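Local coordinates for prolyl oligopeptidase (PDB 5N4B), which cleaves peptide bonds after proline and joins peptide ends into macrocycles during the biosynthesis of the amanitin toxins, at residues F201-I206 against L697-G702; A161-H164 against Y169-I172. The protein carries 1 engineered substitution. All coordinates share one frame; numbering follows the deposited sequence.

In the fold
Both interactions lie near the seam between the beta-propeller and the hydrolase domain. Interaction 2 is the buried one: it pairs neighbouring strands of one four-stranded antiparallel propeller sheet, 161-164 with 169-172, through regular backbone hydrogen bonds. Interaction 1, only partly buried, brings together segments almost 500 residues apart, the loop after the last strand of that same sheet and the loop that carries H699 of the charge relay system; no direct hydrogen bond joins them, and side chains and a water do the work. The two contacts meet where S163 OG hydrogen-bonds to H699 O. F201 ties them further, pairing with S170 through the backbone and packing on I172.

Interaction 1 (F201-I206 against L697-G702); sequences FKFSTI and LGHGMG
The methylene chain of K202 lies across the imidazole of H699, with CE 3.6 Å from the ring centroid and 5° off its normal, a CH-pi contact over one face. The chain runs extended beyond CG, which meets H699 CE1 at 3.6 Å. Lysine suits the place because its hydrocarbon part can cover the ring while its ammonium group reaches past it, to a salt bridge with D232 and a hydrogen bond to D168 O.

The aromatic contact is looser. F203 brings CE1 to 3.8 Å from H699 NE2, with the ring planes at 80° and the rings meeting obliquely; one face of the phenyl ring rests on K202 CG.

Polar contact is indirect. A water in the imidazole plane at the ring edge is 3.0 Å from H699 ND1 and donates to F201 O. CG of H699 stands anti to the backbone N (chi1 -175°), which sends the ring toward the propeller loop. A type II turn from G698 to M701 presents it, with G700 at a glycine-favouring positive phi. The loop carries the charge-relay histidine of a prolyl oligopeptidase, its side chain about 8 Å from that of D662, so the relay is not assembled here.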
# COMPACT_ATOMS: atom_id res chain seq x y z
N PHE A 201 16.50 2.62 -10.24
CA PHE A 201 15.20 2.01 -10.48
C PHE A 201 14.20 2.50 -9.44
O PHE A 201 14.46 2.48 -8.22
CB PHE A 201 15.36 0.49 -10.38
CG PHE A 201 14.06 -0.30 -10.30
CD1 PHE A 201 13.12 -0.20 -11.28
CD2 PHE A 201 13.82 -1.19 -9.27
CE1 PHE A 201 11.92 -0.93 -11.21
CE2 PHE A 201 12.66 -1.94 -9.21
CZ PHE A 201 11.72 -1.82 -10.18
N LYS A 202 13.01 2.90 -9.90
CA LYS A 202 11.98 3.35 -9.00
C LYS A 202 10.64 3.43 -9.72
O LYS A 202 10.59 3.79 -10.90
CB LYS A 202 12.33 4.74 -8.44
CG LYS A 202 11.66 5.16 -7.14
CD LYS A 202 12.19 6.52 -6.68
CE LYS A 202 11.74 6.81 -5.30
NZ LYS A 202 12.41 8.05 -4.75
N PHE A 203 9.56 3.11 -9.00
CA PHE A 203 8.17 3.37 -9.40
C PHE A 203 7.70 2.57 -10.62
O PHE A 203 6.80 3.01 -11.34
CB PHE A 203 7.87 4.87 -9.59
CG PHE A 203 8.03 5.71 -8.34
CD1 PHE A 203 7.57 5.27 -7.13
CD2 PHE A 203 8.64 6.95 -8.40
CE1 PHE A 203 7.70 6.08 -6.00
CE2 PHE A 203 8.76 7.76 -7.28
CZ PHE A 203 8.30 7.28 -6.07
N SER A 204 8.25 1.39 -10.86
CA SER A 204 7.64 0.47 -11.81
C SER A 204 7.87 -0.96 -11.35
O SER A 204 8.57 -1.21 -10.37
CB SER A 204 8.15 0.66 -13.26
OG SER A 204 9.40 -0.02 -13.51
N THR A 205 7.23 -1.87 -12.06
CA THR A 205 7.50 -3.30 -11.95
C THR A 205 8.74 -3.66 -12.79
O THR A 205 9.26 -2.84 -13.56
CB THR A 205 6.27 -4.08 -12.45
OG1 THR A 205 5.85 -3.56 -13.71
CG2 THR A 205 5.12 -3.94 -11.45
N ILE A 206 9.20 -4.90 -12.63
CA ILE A 206 10.21 -5.50 -13.50
C ILE A 206 9.47 -6.42 -14.46
O ILE A 206 8.80 -7.36 -14.01
CB ILE A 206 11.23 -6.30 -12.68
CG1 ILE A 206 12.03 -5.39 -11.74
CG2 ILE A 206 12.14 -7.12 -13.56
CD1 ILE A 206 12.85 -6.07 -10.75
N LEU A 697 15.16 4.98 6.48
CA LEU A 697 14.83 3.83 5.65
C LEU A 697 15.07 4.17 4.19
O LEU A 697 14.68 5.25 3.71
CB LEU A 697 13.36 3.49 5.88
CG LEU A 697 12.99 2.94 7.26
CD1 LEU A 697 11.47 2.81 7.32
CD2 LEU A 697 13.70 1.61 7.54
N GLY A 698 15.69 3.25 3.48
CA GLY A 698 15.77 3.38 2.03
C GLY A 698 14.40 3.20 1.42
O GLY A 698 13.46 2.68 2.01
N HIS A 699 14.27 3.70 0.21
CA HIS A 699 13.01 3.54 -0.51
C HIS A 699 12.52 2.10 -0.52
O HIS A 699 13.24 1.18 -0.95
CB HIS A 699 13.18 4.05 -1.95
CG HIS A 699 11.89 4.03 -2.69
ND1 HIS A 699 11.68 3.26 -3.81
CD2 HIS A 699 10.74 4.69 -2.45
CE1 HIS A 699 10.43 3.44 -4.21
NE2 HIS A 699 9.83 4.28 -3.39
N GLY A 700 11.29 1.93 -0.10
CA GLY A 700 10.66 0.62 -0.11
C GLY A 700 10.96 -0.25 1.07
O GLY A 700 10.34 -1.32 1.20
N MET A 701 11.83 0.19 1.97
CA MET A 701 12.28 -0.66 3.05
C MET A 701 11.33 -0.56 4.22
O MET A 701 10.76 0.51 4.50
CB MET A 701 13.68 -0.23 3.51
CG MET A 701 14.73 -0.51 2.47
SD MET A 701 16.39 -0.05 2.99
CE MET A 701 16.74 -1.27 4.27
N GLY A 702 11.24 -1.65 4.94
CA GLY A 702 10.54 -1.70 6.20
C GLY A 702 11.50 -1.72 7.39
O GLY A 702 12.70 -1.85 7.27
O HOH W 1 13.03 1.62 -5.96

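Interaction 2 (A161-H164 against Y169-I172); sequences AVSH and YSTI
V162 and T171 face each other as an antiparallel hydrogen-bonded pair, and their two backbone bonds form the tight part of this contact: V162 N donates to T171 O at 2.8 Å and T171 N to V162 O at 3.0 Å. The next pair, A161 with I172, is non-hydrogen-bonded, its alpha carbons 4.2 Å apart. A161 CA also directs its hydrogen at T171 O in a CA-H...O contact. Alanine fits this close approach because its small CB meets I172 CG1 at 4.2 Å without crowding, while the longer isoleucine extends to F201, F215 and Y217.

These strands are the two arms of a beta hairpin, the second and third strands of a four-stranded antiparallel blade of the propeller. Toward the turn, on the face that carries A161 and I172, two buried serines follow the apolar pair. S163 OG and S170 OG lie 2.7 Å apart, each anti to its own carbonyl carbon (chi1 -72° and -58°), which turns the hydroxyls toward one another. S163 OG is also hydrogen-bonded to H699 O, so this serine links the blade to the loop of the active-site histidine.

The looser side is that of V162 and T171, where the partly exposed threonine meets water instead of a facing side chain. One water donates to V162 O at 2.7 Å and stands 2.9 Å from T171 OG1, giving that carbonyl a second partner beside T171 N; threonine serves because its hydroxyl holds the water while its branched carbon suits a strand. Toward the turn another water bridges the strands, accepting from H164 N and donating to Y169 O at 2.6 Å. Y169, also partly exposed, sets off away from the opposite strand at its CB, and its ring meets W200 edge to face and K202 in a cation-pi contact.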
# COMPACT_ATOMS: atom_id res chain seq x y z
N ALA A 161 15.41 -6.34 -6.84
CA ALA A 161 15.66 -4.94 -6.55
C ALA A 161 16.02 -4.78 -5.09
O ALA A 161 15.29 -5.27 -4.20
CB ALA A 161 14.42 -4.10 -6.87
N VAL A 162 17.11 -4.07 -4.83
CA VAL A 162 17.68 -3.92 -3.49
C VAL A 162 17.74 -2.44 -3.15
O VAL A 162 18.20 -1.63 -3.94
CB VAL A 162 19.07 -4.54 -3.44
CG1 VAL A 162 19.67 -4.34 -2.05
CG2 VAL A 162 18.98 -6.04 -3.80
N SER A 163 17.30 -2.12 -1.95
CA SER A 163 17.40 -0.79 -1.36
C SER A 163 18.29 -0.87 -0.13
O SER A 163 18.40 -1.93 0.51
CB SER A 163 16.04 -0.22 -0.95
OG SER A 163 15.31 0.13 -2.11
N HIS A 164 18.95 0.23 0.20
CA HIS A 164 19.78 0.36 1.38
C HIS A 164 19.34 1.54 2.21
O HIS A 164 18.79 2.50 1.68
CB HIS A 164 21.23 0.61 0.97
CG HIS A 164 21.81 -0.53 0.20
ND1 HIS A 164 22.48 -1.56 0.82
CD2 HIS A 164 21.78 -0.84 -1.11
CE1 HIS A 164 22.87 -2.44 -0.09
NE2 HIS A 164 22.44 -2.03 -1.27
N TYR A 169 16.62 5.34 -4.33
CA TYR A 169 16.36 4.49 -5.48
C TYR A 169 16.78 3.06 -5.13
O TYR A 169 17.49 2.82 -4.16
CB TYR A 169 17.17 4.95 -6.74
CG TYR A 169 16.83 6.38 -7.11
CD1 TYR A 169 15.79 6.68 -7.96
CD2 TYR A 169 17.54 7.42 -6.56
CE1 TYR A 169 15.45 8.00 -8.25
CE2 TYR A 169 17.24 8.75 -6.89
CZ TYR A 169 16.17 9.02 -7.71
OH TYR A 169 15.86 10.35 -7.99
N SER A 170 16.36 2.12 -5.94
CA SER A 170 16.77 0.74 -5.82
C SER A 170 17.70 0.35 -6.95
O SER A 170 17.80 1.03 -7.98
CB SER A 170 15.58 -0.22 -5.83
OG SER A 170 14.67 0.11 -4.78
N THR A 171 18.41 -0.75 -6.77
CA THR A 171 19.33 -1.32 -7.75
C THR A 171 18.90 -2.74 -8.03
O THR A 171 18.62 -3.52 -7.11
CB THR A 171 20.78 -1.30 -7.23
OG1 THR A 171 21.10 0.07 -6.89
CG2 THR A 171 21.72 -1.85 -8.24
N ILE A 172 18.79 -3.07 -9.31
CA ILE A 172 18.37 -4.41 -9.73
C ILE A 172 19.61 -5.21 -10.04
O ILE A 172 20.49 -4.77 -10.81
CB ILE A 172 17.43 -4.38 -10.94
CG1 ILE A 172 16.19 -3.52 -10.65
CG2 ILE A 172 17.02 -5.81 -11.26
CD1 ILE A 172 15.36 -3.27 -11.93
O HOH W 2 20.30 0.10 -4.12
O HOH W 3 17.69 2.58 -1.53